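Local coordinates for type III restriction-modification enzyme EcoP15I Res subunit (Escherichia coli, PDB 4ZCF), which forms the helicase and nuclease subunit of a type III restriction enzyme, which with its Mod subunits cleaves DNA 25-27 base pairs downstream of one of two inversely oriented sites, at residues W238-I241 and E242-N245; A254-S257 and E258-N262. All coordinates share one frame; numbering follows the deposited sequence.

How the contacts relate
The two contacts follow in series in the helicase-like domain, neither nesting in nor crossing the other. Strand 222-226 is followed by helix 236-242. Contact 1 closes the turn at the end of that helix and leads into strand 248-253, which lies next to strand 222-226 in the parallel sheet. Contact 2 closes a tight turn in the loop from strand 248-253 to strand 263-267, the outermost on that side within the chain. That loop passes over strand 79-84, which lies between those two strands in the sheet. The centres of contacts 1 and 2 lie about 18 Å apart. A weak hydrogen bond from Thr233 N to Glu258 OE1 joins contact 2 to the loop before helix 236-242.

Contact 1 of 2, residues W238-I241 and E242-N245; sequences WENI and EKFN
Backbone bonds run from Glu242 N to Trp238 O (3.0 Å), one helical turn back, and from Phe244 N to Ile241 O (3.1 Å), as the chain enters a type I turn from Glu242 to Asn245. Asn245 leaves helical geometry with positive phi. Glu242 runs extended beyond CG and crosses Trp238 at about a right angle. Its carboxylate comes to the edge of the indole on the NE1 side, with its plane 87° from the ring. With chi1 at -173°, Trp238 swings its indole away from its own N and along the helix to Glu242. Glu239 bends at chi2 and lies alongside Glu242, with Glu239 OE1 3.2 Å from Glu242 OE1. Asn240 and Lys243 also lie side by side. Lys243 NZ donates to Asn240 OD1 over 3.0 Å, tilted 26° from the amide plane. Asn240 ND2 makes a weak bond to Asn192. The Phe244 ring has Asn240 O over one face and packs on Val213, Leu216 and Ile223. The buried side packs the helix end against strand 222-226 and helix 212-217. On the exposed side two like charges sit close together, which may raise the pKa of one, though solvent would probably screen much of this.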
loop_
_atom_site.group_PDB
_atom_site.type_symbol
_atom_site.label_atom_id
_atom_site.label_comp_id
_atom_site.label_asym_id
_atom_site.label_seq_id
_atom_site.Cartn_x
_atom_site.Cartn_y
_atom_site.Cartn_z
ATOM N N TRP C 238 -30.276 0.421 8.992
ATOM C CA TRP C 238 -31.179 0.339 7.844
ATOM C C TRP C 238 -31.352 1.677 7.132
ATOM O O TRP C 238 -31.366 1.696 5.900
ATOM C CB TRP C 238 -32.539 -0.282 8.206
ATOM C CG TRP C 238 -33.374 -0.515 6.984
ATOM C CD1 TRP C 238 -34.294 0.340 6.452
ATOM C CD2 TRP C 238 -33.216 -1.573 6.031
ATOM N NE1 TRP C 238 -34.750 -0.141 5.249
ATOM C CE2 TRP C 238 -34.115 -1.323 4.972
ATOM C CE3 TRP C 238 -32.429 -2.737 5.988
ATOM C CZ2 TRP C 238 -34.256 -2.192 3.887
ATOM C CZ3 TRP C 238 -32.572 -3.602 4.912
ATOM C CH2 TRP C 238 -33.476 -3.326 3.877
ATOM N N GLU C 239 -31.474 2.788 7.893
ATOM C CA GLU C 239 -31.652 4.121 7.303
ATOM C C GLU C 239 -30.456 4.545 6.464
ATOM O O GLU C 239 -30.648 5.201 5.440
ATOM C CB GLU C 239 -32.060 5.188 8.338
ATOM C CG GLU C 239 -33.422 4.972 8.993
ATOM C CD GLU C 239 -34.662 5.005 8.114
ATOM O OE1 GLU C 239 -35.021 6.103 7.630
ATOM O OE2 GLU C 239 -35.311 3.944 7.963
ATOM N N ASN C 240 -29.236 4.099 6.851
ATOM C CA ASN C 240 -27.991 4.355 6.122
ATOM C C ASN C 240 -27.920 3.584 4.813
ATOM O O ASN C 240 -27.362 4.111 3.848
ATOM C CB ASN C 240 -26.767 4.043 6.974
ATOM C CG ASN C 240 -26.468 5.037 8.057
ATOM O OD1 ASN C 240 -26.784 6.226 7.966
ATOM N ND2 ASN C 240 -25.791 4.571 9.088
ATOM N N ILE C 241 -28.436 2.321 4.796
ATOM C CA ILE C 241 -28.523 1.432 3.616
ATOM C C ILE C 241 -29.494 2.070 2.615
ATOM O O ILE C 241 -29.202 2.081 1.412
ATOM C CB ILE C 241 -28.920 -0.033 3.999
ATOM C CG1 ILE C 241 -27.834 -0.700 4.886
ATOM C CG2 ILE C 241 -29.246 -0.904 2.750
ATOM C CD1 ILE C 241 -28.288 -1.910 5.704
ATOM N N GLU C 242 -30.604 2.676 3.118
ATOM C CA GLU C 242 -31.582 3.413 2.281
ATOM C C GLU C 242 -30.922 4.551 1.467
ATOM O O GLU C 242 -31.355 4.819 0.352
ATOM C CB GLU C 242 -32.754 3.974 3.107
ATOM C CG GLU C 242 -33.810 2.949 3.482
ATOM C CD GLU C 242 -34.876 3.359 4.491
ATOM O OE1 GLU C 242 -35.026 4.571 4.772
ATOM O OE2 GLU C 242 -35.596 2.455 4.972
ATOM N N LYS C 243 -29.854 5.175 2.007
ATOM C CA LYS C 243 -29.106 6.257 1.362
ATOM C C LYS C 243 -28.480 5.860 0.014
ATOM O O LYS C 243 -28.150 6.750 -0.773
ATOM C CB LYS C 243 -27.995 6.770 2.290
ATOM C CG LYS C 243 -28.417 7.725 3.392
ATOM C CD LYS C 243 -27.225 7.981 4.324
ATOM C CE LYS C 243 -27.545 8.960 5.417
ATOM N NZ LYS C 243 -26.608 8.824 6.564
ATOM N N PHE C 244 -28.270 4.545 -0.237
ATOM C CA PHE C 244 -27.669 4.053 -1.489
ATOM C C PHE C 244 -28.620 4.047 -2.683
ATOM O O PHE C 244 -28.165 3.793 -3.800
ATOM C CB PHE C 244 -27.079 2.643 -1.318
ATOM C CG PHE C 244 -25.925 2.530 -0.360
ATOM C CD1 PHE C 244 -24.829 3.379 -0.463
ATOM C CD2 PHE C 244 -25.906 1.539 0.613
ATOM C CE1 PHE C 244 -23.764 3.277 0.429
ATOM C CE2 PHE C 244 -24.836 1.424 1.492
ATOM C CZ PHE C 244 -23.772 2.295 1.397
ATOM N N ASN C 245 -29.935 4.264 -2.446
ATOM C CA ASN C 245 -30.994 4.216 -3.456
ATOM C C ASN C 245 -30.757 3.034 -4.412
ATOM O O ASN C 245 -30.555 3.199 -5.637
ATOM C CB ASN C 245 -31.212 5.585 -4.149
ATOM C CG ASN C 245 -31.691 6.671 -3.192
ATOM O OD1 ASN C 245 -30.962 7.618 -2.864
ATOM N ND2 ASN C 245 -32.914 6.540 -2.684
#

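Contact 2 of 2, residues A254-S257 and E258-N262; sequences ATFS and EGYKN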
loop_
_atom_site.group_PDB
_atom_site.type_symbol
_atom_site.label_atom_id
_atom_site.label_comp_id
_atom_site.label_asym_id
_atom_site.label_seq_id
_atom_site.Cartn_x
_atom_site.Cartn_y
_atom_site.Cartn_z
ATOM N N ALA C 254 -33.001 -16.734 8.482
ATOM C CA ALA C 254 -33.906 -17.661 9.137
ATOM C C ALA C 254 -34.894 -16.894 10.041
ATOM O O ALA C 254 -35.905 -17.467 10.468
ATOM C CB ALA C 254 -33.092 -18.642 9.951
ATOM N N THR C 255 -34.598 -15.595 10.322
ATOM C CA THR C 255 -35.414 -14.733 11.184
ATOM C C THR C 255 -35.832 -13.411 10.523
ATOM O O THR C 255 -34.984 -12.619 10.100
ATOM C CB THR C 255 -34.752 -14.521 12.559
ATOM O OG1 THR C 255 -34.278 -15.772 13.050
ATOM C CG2 THR C 255 -35.696 -13.886 13.576
ATOM N N PHE C 256 -37.151 -13.187 10.471
ATOM C CA PHE C 256 -37.798 -11.992 9.952
ATOM C C PHE C 256 -38.744 -11.538 11.080
ATOM O O PHE C 256 -39.936 -11.874 11.121
ATOM C CB PHE C 256 -38.518 -12.278 8.617
ATOM C CG PHE C 256 -37.611 -12.436 7.413
ATOM C CD1 PHE C 256 -36.929 -13.625 7.184
ATOM C CD2 PHE C 256 -37.476 -11.413 6.484
ATOM C CE1 PHE C 256 -36.091 -13.769 6.079
ATOM C CE2 PHE C 256 -36.644 -11.561 5.378
ATOM C CZ PHE C 256 -35.972 -12.742 5.175
ATOM N N SER C 257 -38.138 -10.847 12.062
ATOM C CA SER C 257 -38.753 -10.311 13.280
ATOM C C SER C 257 -39.633 -9.061 13.013
ATOM O O SER C 257 -40.294 -8.558 13.932
ATOM C CB SER C 257 -37.660 -9.990 14.300
ATOM O OG SER C 257 -36.717 -9.075 13.760
ATOM N N GLU C 258 -39.624 -8.559 11.760
ATOM C CA GLU C 258 -40.396 -7.386 11.347
ATOM C C GLU C 258 -41.268 -7.736 10.146
ATOM O O GLU C 258 -41.744 -6.855 9.427
ATOM C CB GLU C 258 -39.459 -6.203 11.033
ATOM C CG GLU C 258 -38.703 -5.674 12.245
ATOM C CD GLU C 258 -38.179 -4.261 12.101
ATOM O OE1 GLU C 258 -37.876 -3.854 10.957
ATOM O OE2 GLU C 258 -38.077 -3.556 13.133
ATOM N N GLY C 259 -41.486 -9.030 9.960
ATOM C CA GLY C 259 -42.268 -9.550 8.851
ATOM C C GLY C 259 -41.502 -9.602 7.543
ATOM O O GLY C 259 -40.263 -9.628 7.524
ATOM N N TYR C 260 -42.261 -9.640 6.442
ATOM C CA TYR C 260 -41.764 -9.727 5.083
ATOM C C TYR C 260 -42.124 -8.501 4.287
ATOM O O TYR C 260 -42.956 -7.692 4.703
ATOM C CB TYR C 260 -42.342 -10.976 4.379
ATOM C CG TYR C 260 -42.088 -12.290 5.092
ATOM C CD1 TYR C 260 -40.828 -12.886 5.070
ATOM C CD2 TYR C 260 -43.123 -12.975 5.723
ATOM C CE1 TYR C 260 -40.589 -14.099 5.719
ATOM C CE2 TYR C 260 -42.899 -14.195 6.365
ATOM C CZ TYR C 260 -41.627 -14.750 6.371
ATOM O OH TYR C 260 -41.393 -15.951 7.003
ATOM N N LYS C 261 -41.511 -8.383 3.114
ATOM C CA LYS C 261 -41.788 -7.337 2.142
ATOM C C LYS C 261 -42.329 -8.034 0.898
ATOM O O LYS C 261 -43.485 -7.813 0.542
ATOM C CB LYS C 261 -40.561 -6.448 1.878
ATOM C CG LYS C 261 -40.169 -5.587 3.086
ATOM C CD LYS C 261 -40.884 -4.240 3.099
ATOM C CE LYS C 261 -41.118 -3.721 4.497
ATOM N NZ LYS C 261 -41.388 -2.257 4.503
ATOM N N ASN C 262 -41.555 -8.953 0.313
ATOM C CA ASN C 262 -41.963 -9.772 -0.828
ATOM C C ASN C 262 -41.376 -11.172 -0.637
ATOM O O ASN C 262 -40.270 -11.442 -1.102
ATOM C CB ASN C 262 -41.535 -9.134 -2.160
ATOM C CG ASN C 262 -42.333 -7.903 -2.531
ATOM O OD1 ASN C 262 -43.519 -7.982 -2.846
ATOM N ND2 ASN C 262 -41.711 -6.738 -2.515
#
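Phe256 and Tyr260 meet through their rings, with Tyr260 CE1 over one face of the Phe256 ring. It lies 3.8 Å from Phe256 CG and is offset toward the rim. The ring planes are 38° apart and the centroids 5.2 Å apart, an oblique pair. Tyr260 CD1 adds a second touch, 3.9 Å from Phe256 CD2. The carbonyl of Gly259 comes in at the ring edge, near its plane, with Gly259 O 3.5 Å from Phe256 CD2. The same oxygen is 3.4 Å from Phe256 CB. Phe256 CG stands anti to the carbonyl carbon (chi1 -75°), and this points the ring away from its own carbonyl, with its edge at Gly259 O and one face at Tyr260.

A type I turn from Phe256 to Gly259 brings these groups together. It is closed by a weak bond from Gly259 N to Phe256 O (3.4 Å). Ser257 and Glu258 occupy the exposed corner. Gly259 has phi +79°, a value that favours glycine.

Further out, Arg251 NH2 bonds weakly to Gly259 O. Phe256 also packs on Pro228, Asp81 and Ser83. Lys261 N bonds to Asp81 OD2. An alanine at Phe256 would probably leave the Tyr260 ring without its partner and open a gap beside Pro228 and strand 79-84.

The Phe256 side chain is about 10 Å from that of AMP-binding Asp226 and about 12 Å from the bound AMP. The aromatic pair joins the Ala-Thr-Phe-Ser run after strand 248-253 to the loop that follows it, beside strand 79-84. That run is consistent with helicase motif III of superfamily 2, which follows the strand next to the Asp-Glu box.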